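Local coordinates for protein methylmalonyl-CoA carboxyltransferase 12S subunit (Propionibacterium freudenreichii, PDB 1ON3) that transfers the carboxyl group of methylmalonyl-CoA to the biotin of the 1.3S subunit, as the hexameric core of the transcarboxylase complex, at residues 48-53 and 97-102; 170-175 and 190-195. All blocks are in the same frame, centred on the assembly; numbering follows the deposited sequence.

Contact 1: residues 48-53 and 97-102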
loop_
_atom_site.group_PDB
_atom_site.type_symbol
_atom_site.label_atom_id
_atom_site.label_comp_id
_atom_site.label_asym_id
_atom_site.label_seq_id
_atom_site.Cartn_x
_atom_site.Cartn_y
_atom_site.Cartn_z
ATOM N N GLU E 48 -11.189 38.283 22.452
ATOM C CA GLU E 48 -11.391 39.278 21.405
ATOM C C GLU E 48 -10.602 38.840 20.168
ATOM O O GLU E 48 -11.061 38.989 19.040
ATOM C CB GLU E 48 -10.907 40.655 21.875
ATOM C CG GLU E 48 -11.840 41.309 22.878
ATOM C CD GLU E 48 -11.196 42.464 23.631
ATOM O OE1 GLU E 48 -11.919 43.147 24.372
ATOM O OE2 GLU E 48 -9.975 42.685 23.497
ATOM N N ARG E 49 -9.410 38.297 20.393
ATOM C CA ARG E 49 -8.558 37.845 19.291
ATOM C C ARG E 49 -9.239 36.751 18.473
ATOM O O ARG E 49 -9.256 36.807 17.243
ATOM C CB ARG E 49 -7.212 37.347 19.840
ATOM C CG ARG E 49 -6.295 38.502 20.268
ATOM C CD ARG E 49 -5.122 38.049 21.157
ATOM N NE ARG E 49 -4.248 39.177 21.489
ATOM C CZ ARG E 49 -3.299 39.157 22.424
ATOM N NH1 ARG E 49 -3.077 38.061 23.140
ATOM N NH2 ARG E 49 -2.582 40.247 22.658
ATOM N N LEU E 50 -9.812 35.763 19.151
ATOM C CA LEU E 50 -10.495 34.698 18.437
ATOM C C LEU E 50 -11.735 35.255 17.749
ATOM O O LEU E 50 -12.043 34.893 16.617
ATOM C CB LEU E 50 -10.888 33.576 19.398
ATOM C CG LEU E 50 -9.724 32.702 19.851
ATOM C CD1 LEU E 50 -10.189 31.743 20.954
ATOM C CD2 LEU E 50 -9.187 31.931 18.646
ATOM N N ASN E 51 -12.436 36.158 18.428
ATOM C CA ASN E 51 -13.640 36.738 17.854
ATOM C C ASN E 51 -13.324 37.566 16.614
ATOM O O ASN E 51 -14.114 37.607 15.678
ATOM C CB ASN E 51 -14.367 37.609 18.879
ATOM C CG ASN E 51 -15.743 38.020 18.404
ATOM O OD1 ASN E 51 -16.600 37.169 18.141
ATOM N ND2 ASN E 51 -15.965 39.322 18.280
ATOM N N ASN E 52 -12.165 38.220 16.618
ATOM C CA ASN E 52 -11.729 39.039 15.492
ATOM C C ASN E 52 -11.206 38.200 14.327
ATOM O O ASN E 52 -11.405 38.541 13.159
ATOM C CB ASN E 52 -10.638 40.014 15.946
ATOM C CG ASN E 52 -11.191 41.154 16.779
ATOM O OD1 ASN E 52 -10.455 41.850 17.480
ATOM N ND2 ASN E 52 -12.493 41.352 16.701
ATOM N N LEU E 53 -10.541 37.098 14.649
ATOM C CA LEU E 53 -9.976 36.228 13.625
ATOM C C LEU E 53 -11.004 35.339 12.927
ATOM O O LEU E 53 -10.981 35.194 11.704
ATOM C CB LEU E 53 -8.899 35.334 14.242
ATOM C CG LEU E 53 -8.286 34.285 13.293
ATOM C CD1 LEU E 53 -7.267 34.954 12.357
ATOM C CD2 LEU E 53 -7.597 33.198 14.104
ATOM N N VAL E 97 -11.365 25.672 10.865
ATOM C CA VAL E 97 -10.052 25.769 11.495
ATOM C C VAL E 97 -10.189 25.452 12.976
ATOM O O VAL E 97 -11.297 25.452 13.512
ATOM C CB VAL E 97 -9.419 27.199 11.396
ATOM C CG1 VAL E 97 -9.134 27.573 9.945
ATOM C CG2 VAL E 97 -10.324 28.231 12.071
ATOM N N HIS E 98 -9.060 25.159 13.617
ATOM C CA HIS E 98 -8.993 24.922 15.056
ATOM C C HIS E 98 -8.024 25.981 15.576
ATOM O O HIS E 98 -7.056 26.330 14.894
ATOM C CB HIS E 98 -8.487 23.514 15.371
ATOM C CG HIS E 98 -9.512 22.455 15.121
ATOM N ND1 HIS E 98 -9.798 21.974 13.857
ATOM C CD2 HIS E 98 -10.379 21.845 15.963
ATOM C CE1 HIS E 98 -10.800 21.114 13.937
ATOM N NE2 HIS E 98 -11.173 21.020 15.203
ATOM N N ALA E 99 -8.270 26.494 16.777
ATOM C CA ALA E 99 -7.423 27.564 17.306
ATOM C C ALA E 99 -7.307 27.554 18.822
ATOM O O ALA E 99 -8.151 26.979 19.516
ATOM C CB ALA E 99 -7.978 28.912 16.852
ATOM N N ALA E 100 -6.246 28.186 19.317
ATOM C CA ALA E 100 -6.001 28.308 20.750
ATOM C C ALA E 100 -5.606 29.759 20.995
ATOM O O ALA E 100 -4.979 30.399 20.145
ATOM C CB ALA E 100 -4.883 27.379 21.184
ATOM N N SER E 101 -5.965 30.290 22.156
ATOM C CA SER E 101 -5.646 31.683 22.437
ATOM C C SER E 101 -5.344 31.803 23.924
ATOM O O SER E 101 -6.227 31.600 24.754
ATOM C CB SER E 101 -6.838 32.561 22.035
ATOM O OG SER E 101 -6.537 33.943 22.083
ATOM N N GLN E 102 -4.092 32.103 24.252
ATOM C CA GLN E 102 -3.681 32.228 25.650
ATOM C C GLN E 102 -4.225 33.491 26.284
ATOM O O GLN E 102 -4.271 34.557 25.656
ATOM C CB GLN E 102 -2.151 32.202 25.771
ATOM C CG GLN E 102 -1.562 30.814 25.576
ATOM C CD GLN E 102 -0.053 30.778 25.730
ATOM O OE1 GLN E 102 0.654 31.590 25.141
ATOM N NE2 GLN E 102 0.448 29.819 26.508
HETATM O O HOH W 1 -4.244 35.374 23.077
#
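A99 meets the helix segment 48-53 through its methyl group. Its CB lies 3.7 Å from CD2 of L50, a plain apolar contact. S101 also points toward the helix and meets the same leucine: CB of S101 is 3.6 Å from both CD1 and CG of L50. L50 therefore spans two residues of the strand, with CD2 on A99 and with CD1 and CG on S101. Cutting L50 back to an alanine would remove both methyls and is likely to open a gap beside A99 and S101.

The hydroxyl of S101 is anti to its own backbone N (chi1 -171°), which sets OG alongside L50 CG and R49 CB, 4.1 Å from each. OG bonds to the backbone O of A46, just before the helix segment. A water also donates to S101 OG (2.9 Å) and to the backbone O of Q102 (2.7 Å). The same water accepts from R49 NH1 at 2.9 Å, in the plane of the guanidinium and at its edge. R49 reaches it with an extended chain from CG to NE. Its charge is met by two carboxylates, D241 at NE and D138 at NH1, which probably hold the guanidinium in place.

Helix and strand run roughly antiparallel, at 148°, with their axes 8.9 Å apart. This packs helix 46-53 on one face of strand 95-102 in the mixed sheet. Helix 241-253 flanks R49 and L53. Strand 133-139 is the parallel neighbour of 95-102. Q102 OE1 accepts from the backbone N of D138, and NE2 bonds to OE1 of Q115.

Contact 2: residues 170-175 and 190-195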
loop_
_atom_site.group_PDB
_atom_site.type_symbol
_atom_site.label_atom_id
_atom_site.label_comp_id
_atom_site.label_asym_id
_atom_site.label_seq_id
_atom_site.Cartn_x
_atom_site.Cartn_y
_atom_site.Cartn_z
ATOM N N GLN E 170 0.273 25.306 10.339
ATOM C CA GLN E 170 0.283 25.788 11.718
ATOM C C GLN E 170 0.824 27.211 11.735
ATOM O O GLN E 170 1.949 27.459 11.293
ATOM C CB GLN E 170 1.177 24.905 12.602
ATOM C CG GLN E 170 0.793 23.445 12.667
ATOM C CD GLN E 170 1.755 22.659 13.527
ATOM O OE1 GLN E 170 1.654 22.677 14.754
ATOM N NE2 GLN E 170 2.716 21.982 12.888
ATOM N N ILE E 171 0.002 28.134 12.230
ATOM C CA ILE E 171 0.333 29.551 12.299
ATOM C C ILE E 171 0.379 30.038 13.754
ATOM O O ILE E 171 -0.579 29.881 14.511
ATOM C CB ILE E 171 -0.718 30.379 11.510
ATOM C CG1 ILE E 171 -0.683 29.960 10.036
ATOM C CG2 ILE E 171 -0.448 31.881 11.640
ATOM C CD1 ILE E 171 -1.853 30.509 9.192
ATOM N N ALA E 172 1.501 30.625 14.140
ATOM C CA ALA E 172 1.640 31.134 15.489
ATOM C C ALA E 172 1.590 32.652 15.459
ATOM O O ALA E 172 2.197 33.286 14.590
ATOM C CB ALA E 172 2.952 30.674 16.080
ATOM N N ILE E 173 0.852 33.237 16.395
ATOM C CA ILE E 173 0.789 34.693 16.500
ATOM C C ILE E 173 1.235 35.044 17.917
ATOM O O ILE E 173 0.548 34.705 18.883
ATOM C CB ILE E 173 -0.650 35.245 16.287
ATOM C CG1 ILE E 173 -1.195 34.823 14.923
ATOM C CG2 ILE E 173 -0.638 36.766 16.353
ATOM C CD1 ILE E 173 -2.164 33.655 14.995
ATOM N N ILE E 174 2.399 35.680 18.041
ATOM C CA ILE E 174 2.916 36.079 19.345
ATOM C C ILE E 174 2.380 37.481 19.568
ATOM O O ILE E 174 2.755 38.414 18.847
ATOM C CB ILE E 174 4.465 36.157 19.385
ATOM C CG1 ILE E 174 5.095 35.031 18.567
ATOM C CG2 ILE E 174 4.925 36.112 20.854
ATOM C CD1 ILE E 174 4.778 33.658 19.031
ATOM N N ALA E 175 1.518 37.634 20.569
ATOM C CA ALA E 175 0.889 38.923 20.830
ATOM C C ALA E 175 1.086 39.435 22.252
ATOM O O ALA E 175 0.311 40.264 22.738
ATOM C CB ALA E 175 -0.602 38.824 20.512
ATOM N N ASP E 190 4.608 26.585 11.357
ATOM C CA ASP E 190 5.180 26.992 10.068
ATOM C C ASP E 190 5.510 28.467 9.923
ATOM O O ASP E 190 6.539 28.815 9.338
ATOM C CB ASP E 190 4.256 26.572 8.940
ATOM C CG ASP E 190 4.017 25.085 8.932
ATOM O OD1 ASP E 190 2.845 24.681 9.028
ATOM O OD2 ASP E 190 5.006 24.326 8.847
ATOM N N PHE E 191 4.627 29.328 10.429
ATOM C CA PHE E 191 4.823 30.766 10.348
ATOM C C PHE E 191 4.592 31.467 11.663
ATOM O O PHE E 191 3.615 31.182 12.354
ATOM C CB PHE E 191 3.876 31.393 9.327
ATOM C CG PHE E 191 4.071 30.880 7.939
ATOM C CD1 PHE E 191 3.315 29.815 7.462
ATOM C CD2 PHE E 191 5.050 31.424 7.130
ATOM C CE1 PHE E 191 3.541 29.293 6.178
ATOM C CE2 PHE E 191 5.285 30.913 5.857
ATOM C CZ PHE E 191 4.527 29.846 5.383
ATOM N N ILE E 192 5.492 32.385 12.003
ATOM C CA ILE E 192 5.330 33.170 13.222
ATOM C C ILE E 192 5.030 34.626 12.874
ATOM O O ILE E 192 5.812 35.260 12.161
ATOM C CB ILE E 192 6.598 33.173 14.102
ATOM C CG1 ILE E 192 6.912 31.753 14.582
ATOM C CG2 ILE E 192 6.378 34.109 15.301
ATOM C CD1 ILE E 192 8.248 31.655 15.340
ATOM N N ILE E 193 3.891 35.135 13.358
ATOM C CA ILE E 193 3.497 36.533 13.169
ATOM C C ILE E 193 3.676 37.113 14.561
ATOM O O ILE E 193 3.092 36.606 15.512
ATOM C CB ILE E 193 2.011 36.693 12.789
ATOM C CG1 ILE E 193 1.744 36.040 11.432
ATOM C CG2 ILE E 193 1.651 38.170 12.705
ATOM C CD1 ILE E 193 0.264 35.753 11.206
ATOM N N MET E 194 4.479 38.164 14.674
ATOM C CA MET E 194 4.772 38.778 15.961
ATOM C C MET E 194 4.386 40.255 15.972
ATOM O O MET E 194 4.788 41.002 15.081
ATOM C CB MET E 194 6.271 38.621 16.222
ATOM C CG MET E 194 6.691 38.690 17.646
ATOM S SD MET E 194 8.416 38.187 17.856
ATOM C CE MET E 194 8.683 38.972 19.459
ATOM N N THR E 195 3.618 40.690 16.977
ATOM C CA THR E 195 3.220 42.097 17.050
ATOM C C THR E 195 4.323 42.914 17.716
ATOM O O THR E 195 5.238 42.353 18.332
ATOM C CB THR E 195 1.946 42.304 17.878
ATOM O OG1 THR E 195 2.253 42.105 19.263
ATOM C CG2 THR E 195 0.854 41.336 17.441
HETATM O O HOH W 2 2.562 22.086 9.614
HETATM O O HOH W 3 -0.097 42.260 20.746
#
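A172 N donates to F191 O at 2.8 Å, and I193 N donates to A172 O at the same length. Both bonds are nearly straight, with N-H...O angles above 170°. I174 N to I193 O and T195 N to I174 O continue the ladder. In this parallel pairing A172 and I174 each bond through both N and O, to residues on either side of their bridge partners I192 and M194.

At the start of the ladder, D190 N bonds to Q170 O, to which F191 N adds a weak bond. CG of D190 lies beside its own backbone N (chi1 -58°), a turn that lets OD1 accept from Q170 N at 3.0 Å, on the anti side of the carboxylate. OD2 bonds to ND2 of N520 of a second subunit, which ties the start of strand 191-195 to that neighbour. At the far end a water joins A175 O to T195 OG1.

On one face, CD1 of I193 touches both CG2 of I171, at 4.0 Å, and CG1 of I173, at 4.1 Å. On the other, CG1 of I174 is 3.6 Å from CG2 of I192, and CB of I174 is 3.8 Å from CG of M194.

The strand directions differ by 17°. Joined through helix 184-188, the two strands form a beta-alpha-beta unit, in a domain assigned to the ClpP/crotonase clan. P186 of that helix covers A172, I174 and I192. L251 of helix 241-253 packs against I171 and F191 on the other face. Strand 133-139 flanks 170-175 and strand 236-238 follows 191-195, so both strands are interior.

Overall arrangement
Both contacts belong to the same mixed sheet in the N-terminal half of the carboxyltransferase region. Their centres are 12 Å apart. Both segments of contact 1 precede those of contact 2 along the chain. Strand 95-102 and strand 170-175 are separated in the sheet only by 133-139. Contact 2 is a pairing within the sheet, while contact 1 lays a helix on it. They touch where R49 NH2 makes a weak hydrogen bond to A175 O. Helix 241-253 reaches both, and its D241 pairs with R49 while touching A175 and T195. A bound methylmalonyl-CoA lies about 10 Å from the side chain of Q102 and about 11 Å from that of I174, so neither contact touches it.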